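Citryl-spermidine/3,4-dihydroxybenzoyl-citryl-spermidine:spermidine ligase (Bacillus anthracis, PDB 3TO3) catalyses the ATP-dependent condensation of spermidine with citryl-spermidine intermediates in the biosynthesis of petrobactin, a siderophore used for iron acquisition and virulence. Local coordinates at residues V209-I214 / S351-D356; K294-K299 / C368-S373; I345-F350 / E372-Y377. All blocks are in the same frame, centred on the assembly; numbering follows the deposited sequence.

Contact 1. Residues V209-I214 / S351-D356; sequences VIYDKI and SSVMYD
Tyr211 on helix 208-219 and Val353 on strand 345-355 form the firm part of this contact. CE1 of the tyrosine ring lies 3.8 Å from CB of Val353, with CG2 of that valine just behind, and the two side chains meet at a slant. The ring extends from the helix along the strand because CG of Tyr211 stands opposite its own backbone N (chi1 173°); a hydrogen bond from OH to Phe243 O holds its far end. Ser351 fills the angle between helix and strand: its OG sits near the ring plane at the edge, 3.7 Å from Tyr211 CA, and is hydrogen-bonded to Asn207 ND2. Ile214 adds CG2 at 4.1 Å from this same Ser351 OG. Toward solvent the packing thins. Exposed Ile210 brings CG2 only to 4.4 Å from Ser351 CB, and the rest of its chain leads off. The segment axes cross at -89° and come within 8.2 Å, so the meeting is brief and buries about 200 Å². Helix 315-333 packs on the other side of the strand, against Ser352 and Met354, giving the layered helix-sheet-helix packing of an alpha/beta domain, here within the IucA/IucC family region.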
loop_
_atom_site.group_PDB
_atom_site.type_symbol
_atom_site.label_atom_id
_atom_site.label_comp_id
_atom_site.label_asym_id
_atom_site.label_seq_id
_atom_site.Cartn_x
_atom_site.Cartn_y
_atom_site.Cartn_z
ATOM N N VAL B 209 -9.588 -10.347 -36.035
ATOM C CA VAL B 209 -8.756 -11.040 -37.003
ATOM C C VAL B 209 -7.266 -10.828 -36.727
ATOM O O VAL B 209 -6.477 -11.764 -36.764
ATOM C CB VAL B 209 -9.111 -10.664 -38.454
ATOM C CG1 VAL B 209 -8.142 -11.345 -39.423
ATOM C CG2 VAL B 209 -10.562 -11.066 -38.758
ATOM N N ILE B 210 -6.878 -9.591 -36.463
ATOM C CA ILE B 210 -5.478 -9.278 -36.199
ATOM C C ILE B 210 -5.014 -9.953 -34.896
ATOM O O ILE B 210 -3.897 -10.455 -34.796
ATOM C CB ILE B 210 -5.274 -7.762 -36.111
ATOM C CG1 ILE B 210 -5.591 -7.090 -37.465
ATOM C CG2 ILE B 210 -3.851 -7.440 -35.699
ATOM C CD1 ILE B 210 -4.665 -7.483 -38.575
ATOM N N TYR B 211 -5.893 -9.992 -33.905
ATOM C CA TYR B 211 -5.572 -10.658 -32.655
ATOM C C TYR B 211 -5.289 -12.152 -32.852
ATOM O O TYR B 211 -4.312 -12.660 -32.309
ATOM C CB TYR B 211 -6.684 -10.456 -31.621
ATOM C CG TYR B 211 -6.452 -11.262 -30.382
ATOM C CD1 TYR B 211 -5.731 -10.728 -29.312
ATOM C CD2 TYR B 211 -6.948 -12.555 -30.266
ATOM C CE1 TYR B 211 -5.502 -11.456 -28.182
ATOM C CE2 TYR B 211 -6.726 -13.299 -29.126
ATOM C CZ TYR B 211 -6.000 -12.745 -28.081
ATOM O OH TYR B 211 -5.762 -13.481 -26.930
ATOM N N ASP B 212 -6.146 -12.858 -33.601
ATOM C CA ASP B 212 -5.939 -14.305 -33.840
ATOM C C ASP B 212 -4.559 -14.545 -34.455
ATOM O O ASP B 212 -3.881 -15.522 -34.146
ATOM C CB ASP B 212 -6.978 -14.908 -34.814
ATOM C CG ASP B 212 -8.334 -15.219 -34.170
ATOM O OD1 ASP B 212 -9.303 -15.416 -34.955
ATOM O OD2 ASP B 212 -8.447 -15.292 -32.921
ATOM N N LYS B 213 -4.172 -13.653 -35.359
ATOM C CA LYS B 213 -2.931 -13.775 -36.133
ATOM C C LYS B 213 -1.739 -13.527 -35.222
ATOM O O LYS B 213 -0.733 -14.224 -35.290
ATOM C CB LYS B 213 -2.942 -12.753 -37.289
ATOM C CG LYS B 213 -2.091 -13.086 -38.479
ATOM C CD LYS B 213 -2.108 -11.945 -39.499
ATOM C CE LYS B 213 -3.435 -11.877 -40.279
ATOM N NZ LYS B 213 -3.601 -10.599 -41.053
ATOM N N ILE B 214 -1.885 -12.546 -34.345
ATOM C CA ILE B 214 -0.826 -12.146 -33.422
ATOM C C ILE B 214 -0.530 -13.168 -32.316
ATOM O O ILE B 214 0.612 -13.328 -31.925
ATOM C CB ILE B 214 -1.134 -10.772 -32.803
ATOM C CG1 ILE B 214 0.024 -9.831 -33.058
ATOM C CG2 ILE B 214 -1.375 -10.880 -31.304
ATOM C CD1 ILE B 214 1.063 -9.871 -31.961
ATOM N N SER B 351 -2.823 -4.342 -31.770
ATOM C CA SER B 351 -3.658 -5.356 -31.164
ATOM C C SER B 351 -3.788 -5.111 -29.667
ATOM O O SER B 351 -2.902 -4.494 -29.056
ATOM C CB SER B 351 -3.054 -6.712 -31.455
ATOM O OG SER B 351 -3.946 -7.726 -31.107
ATOM N N SER B 352 -4.885 -5.565 -29.069
ATOM C CA SER B 352 -5.063 -5.357 -27.635
ATOM C C SER B 352 -6.045 -6.365 -27.108
ATOM O O SER B 352 -6.817 -6.887 -27.859
ATOM C CB SER B 352 -5.577 -3.954 -27.345
ATOM O OG SER B 352 -6.920 -3.864 -27.748
ATOM N N VAL B 353 -5.979 -6.658 -25.818
ATOM C CA VAL B 353 -6.878 -7.624 -25.219
ATOM C C VAL B 353 -6.945 -7.311 -23.744
ATOM O O VAL B 353 -5.993 -6.772 -23.190
ATOM C CB VAL B 353 -6.351 -9.051 -25.407
ATOM C CG1 VAL B 353 -5.070 -9.247 -24.605
ATOM C CG2 VAL B 353 -7.420 -10.070 -25.021
HETATM N N MSE B 354 -8.050 -7.657 -23.103
HETATM C CA MSE B 354 -8.196 -7.403 -21.676
HETATM C C MSE B 354 -9.254 -8.284 -20.983
HETATM O O MSE B 354 -10.147 -8.866 -21.609
HETATM C CB MSE B 354 -8.612 -5.975 -21.484
HETATM C CG MSE B 354 -10.077 -5.858 -21.810
HETATM SE SE MSE B 354 -10.631 -4.041 -21.892
HETATM C CE MSE B 354 -10.930 -3.907 -23.824
ATOM N N TYR B 355 -9.148 -8.353 -19.669
ATOM C CA TYR B 355 -10.111 -9.050 -18.844
ATOM C C TYR B 355 -10.604 -8.009 -17.854
ATOM O O TYR B 355 -9.824 -7.496 -17.064
ATOM C CB TYR B 355 -9.416 -10.187 -18.117
ATOM C CG TYR B 355 -10.309 -11.006 -17.214
ATOM C CD1 TYR B 355 -10.979 -12.123 -17.702
ATOM C CD2 TYR B 355 -10.459 -10.685 -15.870
ATOM C CE1 TYR B 355 -11.785 -12.902 -16.878
ATOM C CE2 TYR B 355 -11.239 -11.468 -15.028
ATOM C CZ TYR B 355 -11.907 -12.568 -15.536
ATOM O OH TYR B 355 -12.679 -13.346 -14.705
ATOM N N ASP B 356 -11.881 -7.664 -17.941
ATOM C CA ASP B 356 -12.422 -6.505 -17.241
ATOM C C ASP B 356 -13.741 -6.889 -16.626
ATOM O O ASP B 356 -14.650 -7.284 -17.326
ATOM C CB ASP B 356 -12.653 -5.335 -18.214
ATOM C CG ASP B 356 -13.387 -4.146 -17.562
ATOM O OD1 ASP B 356 -14.166 -3.437 -18.265
ATOM O OD2 ASP B 356 -13.175 -3.913 -16.346
#

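Contact 2. Residues K294-K299 / C368-S373; sequences KRPYVK and CIWRES. With ATP (adenosine-5'-triphosphate), chain E.
Tyr297 and Arg371 exchange backbone hydrogen bonds, as do Lys299 and Ile369, joining strands 297-306 and 367-371. Tyr297 N reaches Arg371 O at 2.8 Å, but that bond is bent (N-H...O 134°); the return bond, Arg371 N to Tyr297 O, is 3.0 Å and straighter. Lys299 N to Ile369 O, at 2.8 Å, is close to linear (165°). Between these two hydrogen-bonded pairs Val298 faces Trp370 as a non-hydrogen-bonded pair, and CA of Trp370 makes a C-H...O contact with Tyr297 O. Beyond the strands, one water bridges Lys294 O and Ser373 N.

The ladder is antiparallel and belongs to the mixed sheet that carries the ATP site of this IucA/IucC enzyme. On the face of Val298 and Trp370 contacts are apolar: Val298 CG1 touches Cys368 SG at 3.5 Å, while Pro296 CG lies 4.0 Å from Trp370 CD1, the proline and indole side by side. On the other face the Tyr297 ring turns its edge to Glu372 O, 3.1 Å from CE2, and its OH is hydrogen-bonded to Val374 N.

Charged groups gather on this second face. Arg371 NH1 pairs with Asp459 and Glu349. Lys299, extended throughout (chi1 180°), carries NZ to O2B of ATP at 2.8 Å and also pairs through NZ with Asp459, though the modelled NZ position, and so both contacts, is less sure.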
loop_
_atom_site.group_PDB
_atom_site.type_symbol
_atom_site.label_atom_id
_atom_site.label_comp_id
_atom_site.label_asym_id
_atom_site.label_seq_id
_atom_site.Cartn_x
_atom_site.Cartn_y
_atom_site.Cartn_z
ATOM N N LYS B 294 12.744 -7.718 -33.470
ATOM C CA LYS B 294 11.737 -7.262 -34.439
ATOM C C LYS B 294 10.307 -7.512 -33.942
ATOM O O LYS B 294 9.351 -6.908 -34.420
ATOM C CB LYS B 294 11.933 -7.915 -35.807
ATOM C CG LYS B 294 13.340 -7.775 -36.385
ATOM C CD LYS B 294 13.631 -6.355 -36.828
ATOM C CE LYS B 294 14.698 -6.325 -37.940
ATOM N NZ LYS B 294 14.179 -6.712 -39.293
ATOM N N ARG B 295 10.166 -8.417 -32.992
ATOM C CA ARG B 295 8.862 -8.695 -32.431
ATOM C C ARG B 295 8.319 -7.467 -31.700
ATOM O O ARG B 295 9.074 -6.597 -31.277
ATOM C CB ARG B 295 8.972 -9.895 -31.515
ATOM C CG ARG B 295 9.337 -11.159 -32.313
ATOM C CD ARG B 295 8.077 -11.883 -32.751
ATOM N NE ARG B 295 7.340 -12.280 -31.564
ATOM C CZ ARG B 295 7.755 -13.236 -30.739
ATOM N NH1 ARG B 295 8.870 -13.891 -31.034
ATOM N NH2 ARG B 295 7.057 -13.541 -29.635
ATOM N N PRO B 296 7.000 -7.370 -31.601
ATOM C CA PRO B 296 6.346 -6.207 -30.994
ATOM C C PRO B 296 6.613 -6.089 -29.484
ATOM O O PRO B 296 6.896 -7.076 -28.810
ATOM C CB PRO B 296 4.849 -6.493 -31.221
ATOM C CG PRO B 296 4.764 -8.022 -31.301
ATOM C CD PRO B 296 6.043 -8.407 -32.032
ATOM N N TYR B 297 6.526 -4.860 -28.986
ATOM C CA TYR B 297 6.524 -4.574 -27.566
ATOM C C TYR B 297 5.182 -4.970 -26.975
ATOM O O TYR B 297 4.170 -5.069 -27.681
ATOM C CB TYR B 297 6.709 -3.072 -27.292
ATOM C CG TYR B 297 7.845 -2.381 -28.022
ATOM C CD1 TYR B 297 9.162 -2.508 -27.593
ATOM C CD2 TYR B 297 7.581 -1.569 -29.133
ATOM C CE1 TYR B 297 10.215 -1.850 -28.275
ATOM C CE2 TYR B 297 8.589 -0.920 -29.810
ATOM C CZ TYR B 297 9.912 -1.059 -29.385
ATOM O OH TYR B 297 10.894 -0.388 -30.093
ATOM N N VAL B 298 5.192 -5.159 -25.663
ATOM C CA VAL B 298 4.017 -5.470 -24.888
ATOM C C VAL B 298 3.865 -4.371 -23.847
ATOM O O VAL B 298 4.814 -4.058 -23.091
ATOM C CB VAL B 298 4.202 -6.835 -24.226
ATOM C CG1 VAL B 298 2.930 -7.350 -23.780
ATOM C CG2 VAL B 298 4.717 -7.793 -25.251
ATOM N N LYS B 299 2.700 -3.740 -23.842
ATOM C CA LYS B 299 2.383 -2.765 -22.816
ATOM C C LYS B 299 1.325 -3.390 -21.934
ATOM O O LYS B 299 0.210 -3.699 -22.405
ATOM C CB LYS B 299 1.906 -1.438 -23.417
ATOM C CG LYS B 299 1.544 -0.358 -22.399
ATOM C CD LYS B 299 1.267 0.982 -23.080
ATOM C CE LYS B 299 1.314 2.132 -22.089
ATOM N NZ LYS B 299 0.944 3.437 -22.731
ATOM N N CYS B 368 -3.597 -5.758 -22.032
ATOM C CA CYS B 368 -2.405 -5.771 -22.837
ATOM C C CYS B 368 -2.603 -5.033 -24.149
ATOM O O CYS B 368 -3.613 -5.218 -24.819
ATOM C CB CYS B 368 -1.998 -7.227 -23.101
ATOM S SG CYS B 368 -0.567 -7.411 -24.205
ATOM N N ILE B 369 -1.608 -4.246 -24.551
ATOM C CA ILE B 369 -1.564 -3.682 -25.897
ATOM C C ILE B 369 -0.234 -4.024 -26.557
ATOM O O ILE B 369 0.820 -3.835 -25.962
ATOM C CB ILE B 369 -1.694 -2.160 -25.890
ATOM C CG1 ILE B 369 -3.070 -1.733 -25.412
ATOM C CG2 ILE B 369 -1.407 -1.597 -27.294
ATOM C CD1 ILE B 369 -3.115 -0.313 -24.819
ATOM N N TRP B 370 -0.274 -4.525 -27.787
ATOM C CA TRP B 370 0.956 -4.852 -28.513
ATOM C C TRP B 370 1.301 -3.692 -29.407
ATOM O O TRP B 370 0.416 -3.060 -29.953
ATOM C CB TRP B 370 0.799 -6.098 -29.358
ATOM C CG TRP B 370 0.858 -7.382 -28.628
ATOM C CD1 TRP B 370 1.970 -8.118 -28.394
ATOM C CD2 TRP B 370 -0.243 -8.132 -28.065
ATOM N NE1 TRP B 370 1.649 -9.280 -27.735
ATOM C CE2 TRP B 370 0.298 -9.306 -27.500
ATOM C CE3 TRP B 370 -1.625 -7.921 -27.981
ATOM C CZ2 TRP B 370 -0.495 -10.276 -26.842
ATOM C CZ3 TRP B 370 -2.414 -8.889 -27.338
ATOM C CH2 TRP B 370 -1.835 -10.050 -26.770
ATOM N N ARG B 371 2.588 -3.393 -29.557
ATOM C CA ARG B 371 2.994 -2.259 -30.386
ATOM C C ARG B 371 4.161 -2.627 -31.315
ATOM O O ARG B 371 5.019 -3.433 -30.933
ATOM C CB ARG B 371 3.320 -1.058 -29.495
ATOM C CG ARG B 371 4.319 -0.110 -30.063
ATOM C CD ARG B 371 4.194 1.273 -29.429
ATOM N NE ARG B 371 4.587 1.318 -28.034
ATOM C CZ ARG B 371 3.956 2.041 -27.109
ATOM N NH1 ARG B 371 2.899 2.767 -27.427
ATOM N NH2 ARG B 371 4.385 2.041 -25.860
ATOM N N GLU B 372 4.178 -2.065 -32.531
ATOM C CA GLU B 372 5.245 -2.360 -33.505
ATOM C C GLU B 372 6.612 -2.001 -32.941
ATOM O O GLU B 372 6.785 -0.927 -32.360
ATOM C CB GLU B 372 5.078 -1.552 -34.802
ATOM C CG GLU B 372 3.900 -1.902 -35.654
ATOM C CD GLU B 372 3.837 -1.036 -36.914
ATOM O OE1 GLU B 372 3.966 0.222 -36.788
ATOM O OE2 GLU B 372 3.667 -1.618 -38.026
ATOM N N SER B 373 7.586 -2.874 -33.140
ATOM C CA SER B 373 8.980 -2.578 -32.785
ATOM C C SER B 373 9.515 -1.488 -33.680
ATOM O O SER B 373 9.319 -1.545 -34.886
ATOM C CB SER B 373 9.848 -3.814 -33.031
ATOM O OG SER B 373 11.183 -3.551 -32.643
HETATM P PB ATP E . 3.665 4.737 -20.843
HETATM O O1B ATP E . 3.674 3.399 -20.149
HETATM O O2B ATP E . 2.248 5.232 -20.969
HETATM O O3B ATP E . 4.348 4.603 -22.254
HETATM P PA ATP E . 4.143 6.203 -18.604
HETATM O O1A ATP E . 3.368 5.079 -17.944
HETATM O O2A ATP E . 3.363 7.512 -18.642
HETATM O O3A ATP E . 4.511 5.792 -20.057
HETATM O "O5'" ATP E . 5.464 6.399 -17.776
HETATM C "C5'" ATP E . 6.619 6.846 -18.381
HETATM C "C4'" ATP E . 7.633 7.361 -17.525
HETATM O "O4'" ATP E . 8.552 8.204 -18.300
HETATM C "C3'" ATP E . 7.045 8.240 -16.489
HETATM O "O3'" ATP E . 7.341 7.754 -15.237
HETATM C "C2'" ATP E . 7.667 9.557 -16.710
HETATM O "O2'" ATP E . 7.896 10.195 -15.525
HETATM C "C1'" ATP E . 8.939 9.194 -17.396
HETATM N N9 ATP E . 9.634 10.279 -18.037
HETATM C C8 ATP E . 10.937 10.553 -17.850
HETATM N N7 ATP E . 11.245 11.619 -18.601
HETATM C C5 ATP E . 10.146 12.024 -19.276
HETATM C C6 ATP E . 9.906 13.063 -20.187
HETATM N N6 ATP E . 10.979 13.948 -20.550
HETATM N N1 ATP E . 8.665 13.212 -20.704
HETATM C C2 ATP E . 7.670 12.373 -20.348
HETATM N N3 ATP E . 7.869 11.364 -19.471
HETATM C C4 ATP E . 9.095 11.163 -18.918
HETATM O O HOH W 1 7.120 -5.437 -34.412
#

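Contact 3. Residues I345-F350 / E372-Y377; sequences ILLKEF and ESVHHY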
loop_
_atom_site.group_PDB
_atom_site.type_symbol
_atom_site.label_atom_id
_atom_site.label_comp_id
_atom_site.label_asym_id
_atom_site.label_seq_id
_atom_site.Cartn_x
_atom_site.Cartn_y
_atom_site.Cartn_z
ATOM N N ILE B 345 7.218 8.062 -38.657
ATOM C CA ILE B 345 6.901 6.685 -38.286
ATOM C C ILE B 345 5.864 6.728 -37.174
ATOM O O ILE B 345 6.038 7.476 -36.230
ATOM C CB ILE B 345 8.127 5.989 -37.710
ATOM C CG1 ILE B 345 9.249 5.953 -38.731
ATOM C CG2 ILE B 345 7.787 4.584 -37.191
ATOM C CD1 ILE B 345 10.598 5.768 -38.070
ATOM N N LEU B 346 4.773 5.972 -37.292
ATOM C CA LEU B 346 3.842 5.821 -36.162
ATOM C C LEU B 346 3.918 4.385 -35.666
ATOM O O LEU B 346 3.566 3.485 -36.408
ATOM C CB LEU B 346 2.412 6.139 -36.588
ATOM C CG LEU B 346 2.165 7.551 -37.109
ATOM C CD1 LEU B 346 0.704 7.700 -37.393
ATOM C CD2 LEU B 346 2.592 8.593 -36.132
ATOM N N LEU B 347 4.390 4.136 -34.446
ATOM C CA LEU B 347 4.493 2.731 -34.043
ATOM C C LEU B 347 3.068 2.316 -33.667
ATOM O O LEU B 347 2.491 2.798 -32.680
ATOM C CB LEU B 347 5.428 2.567 -32.842
ATOM C CG LEU B 347 6.845 3.074 -33.064
ATOM C CD1 LEU B 347 7.640 2.986 -31.789
ATOM C CD2 LEU B 347 7.527 2.269 -34.215
ATOM N N LYS B 348 2.516 1.383 -34.433
ATOM C CA LYS B 348 1.097 1.125 -34.345
ATOM C C LYS B 348 0.829 0.253 -33.130
ATOM O O LYS B 348 1.555 -0.721 -32.910
ATOM C CB LYS B 348 0.575 0.453 -35.618
ATOM C CG LYS B 348 0.600 1.333 -36.872
ATOM C CD LYS B 348 -0.018 0.581 -38.077
ATOM C CE LYS B 348 0.481 1.107 -39.449
ATOM N NZ LYS B 348 1.843 0.630 -39.890
ATOM N N GLU B 349 -0.214 0.586 -32.366
ATOM C CA GLU B 349 -0.644 -0.309 -31.323
ATOM C C GLU B 349 -1.675 -1.131 -32.081
ATOM O O GLU B 349 -2.835 -0.763 -32.164
ATOM C CB GLU B 349 -1.307 0.576 -30.230
ATOM C CG GLU B 349 -0.242 1.425 -29.435
ATOM C CD GLU B 349 -0.733 2.737 -28.804
ATOM O OE1 GLU B 349 -1.942 3.014 -28.672
ATOM O OE2 GLU B 349 0.128 3.534 -28.418
ATOM N N PHE B 350 -1.267 -2.312 -32.539
ATOM C CA PHE B 350 -2.041 -2.958 -33.584
ATOM C C PHE B 350 -2.951 -4.060 -33.053
ATOM O O PHE B 350 -3.769 -4.634 -33.783
ATOM C CB PHE B 350 -1.127 -3.464 -34.724
ATOM C CG PHE B 350 -0.134 -4.487 -34.282
ATOM C CD1 PHE B 350 1.124 -4.099 -33.837
ATOM C CD2 PHE B 350 -0.464 -5.828 -34.265
ATOM C CE1 PHE B 350 2.033 -5.019 -33.402
ATOM C CE2 PHE B 350 0.446 -6.761 -33.822
ATOM C CZ PHE B 350 1.709 -6.356 -33.391
ATOM N N GLU B 372 4.178 -2.065 -32.531
ATOM C CA GLU B 372 5.245 -2.360 -33.505
ATOM C C GLU B 372 6.612 -2.001 -32.941
ATOM O O GLU B 372 6.785 -0.927 -32.360
ATOM C CB GLU B 372 5.078 -1.552 -34.802
ATOM C CG GLU B 372 3.900 -1.902 -35.654
ATOM C CD GLU B 372 3.837 -1.036 -36.914
ATOM O OE1 GLU B 372 3.966 0.222 -36.788
ATOM O OE2 GLU B 372 3.667 -1.618 -38.026
ATOM N N SER B 373 7.586 -2.874 -33.140
ATOM C CA SER B 373 8.980 -2.578 -32.785
ATOM C C SER B 373 9.515 -1.488 -33.680
ATOM O O SER B 373 9.319 -1.545 -34.886
ATOM C CB SER B 373 9.848 -3.814 -33.031
ATOM O OG SER B 373 11.183 -3.551 -32.643
ATOM N N VAL B 374 10.210 -0.511 -33.117
ATOM C CA VAL B 374 10.850 0.516 -33.942
ATOM C C VAL B 374 11.870 -0.089 -34.934
ATOM O O VAL B 374 12.159 0.497 -35.981
ATOM C CB VAL B 374 11.560 1.576 -33.083
ATOM C CG1 VAL B 374 12.898 1.049 -32.601
ATOM C CG2 VAL B 374 11.767 2.829 -33.879
ATOM N N HIS B 375 12.398 -1.266 -34.623
ATOM C CA HIS B 375 13.332 -1.940 -35.545
ATOM C C HIS B 375 12.742 -2.363 -36.881
ATOM O O HIS B 375 13.473 -2.546 -37.844
ATOM C CB HIS B 375 14.022 -3.118 -34.865
ATOM C CG HIS B 375 14.836 -2.707 -33.687
ATOM N ND1 HIS B 375 16.041 -2.055 -33.814
ATOM C CD2 HIS B 375 14.590 -2.797 -32.360
ATOM C CE1 HIS B 375 16.519 -1.785 -32.614
ATOM N NE2 HIS B 375 15.655 -2.223 -31.715
ATOM N N HIS B 376 11.425 -2.532 -36.914
ATOM C CA HIS B 376 10.669 -2.750 -38.138
ATOM C C HIS B 376 10.986 -1.621 -39.121
ATOM O O HIS B 376 11.161 -1.854 -40.311
ATOM C CB HIS B 376 9.174 -2.779 -37.778
ATOM C CG HIS B 376 8.247 -3.011 -38.934
ATOM N ND1 HIS B 376 8.280 -2.257 -40.087
ATOM C CD2 HIS B 376 7.220 -3.886 -39.087
ATOM C CE1 HIS B 376 7.336 -2.679 -40.914
ATOM N NE2 HIS B 376 6.678 -3.666 -40.329
ATOM N N TYR B 377 11.066 -0.395 -38.610
ATOM C CA TYR B 377 11.268 0.803 -39.438
ATOM C C TYR B 377 12.684 1.316 -39.735
ATOM O O TYR B 377 12.863 2.114 -40.653
ATOM C CB TYR B 377 10.499 1.971 -38.824
ATOM C CG TYR B 377 9.005 1.816 -38.862
ATOM C CD1 TYR B 377 8.290 2.081 -40.028
ATOM C CD2 TYR B 377 8.297 1.423 -37.724
ATOM C CE1 TYR B 377 6.908 1.951 -40.062
ATOM C CE2 TYR B 377 6.911 1.294 -37.742
ATOM C CZ TYR B 377 6.214 1.562 -38.913
ATOM O OH TYR B 377 4.832 1.435 -38.938
#
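A turn directly after strand 367-371 folds back over strand 345-355, with Glu372 gripping Lys348 and Tyr377 lying on Ile345. At the start of the bend Ser373 OG accepts from His375 N, an ST turn, and OG is also hydrogen-bonded to Pro293 O. Two bonds tie Glu372 to the backbone of Lys348: Glu372 N gives to Lys348 O at 3.0 Å, and Lys348 N gives to OE1, also at 3.0 Å, from above the carboxylate plane. Tyr377 OH donates to the same OE1 at 2.6 Å, on its syn side, so one carboxylate oxygen receives a main-chain N-H from Lys348, across the contact, and the phenol of Tyr377 from the far end of its own turn. Leu346 O approaches this OE1 as well but, being another acceptor, makes no bond; the two donors probably offset that closeness. The Lys348 chain runs beside Glu372 and bends at its last torsion (chi4 79°), which brings NZ to a weak hydrogen bond with Tyr377 OH and to a weak salt bridge with OE2, 3.4 Å away.

The apolar side is close-packed. Leu347 CD2 lies 3.7 Å from Tyr377 CD2 and also rests on Val374. Phe350 turns the edge of its ring to Glu372 N, which lies in the ring plane at 3.8 Å from CE1. Over one face of the Tyr377 ring, Ile345 makes a CH-pi contact: CG2 stands 3.4 Å from the ring centroid, 17° off the normal.

How the contacts relate
Strands 345-355 and 367-371 are neighbours in one sheet and join all three contacts. Contact 1 meets contact 2 through backbone pairs, Val353 O to Cys368 N at 2.8 Å and Ser351 O to Trp370 N at 2.9 Å. Contacts 1 and 3 share strand 345-355, with Phe350 packing against Ile214. Contacts 2 and 3, their centres 8 Å apart, share Glu372 and Ser373, and the salt bridge from Arg371 NH1 to Glu349 OE2 (3.0 Å) links them. Only contact 2 reaches ATP, through Lys299; the side chain of Leu347 in contact 3 is about 10 Å from the nucleotide, and that of Ser352 in contact 1 about 14 Å.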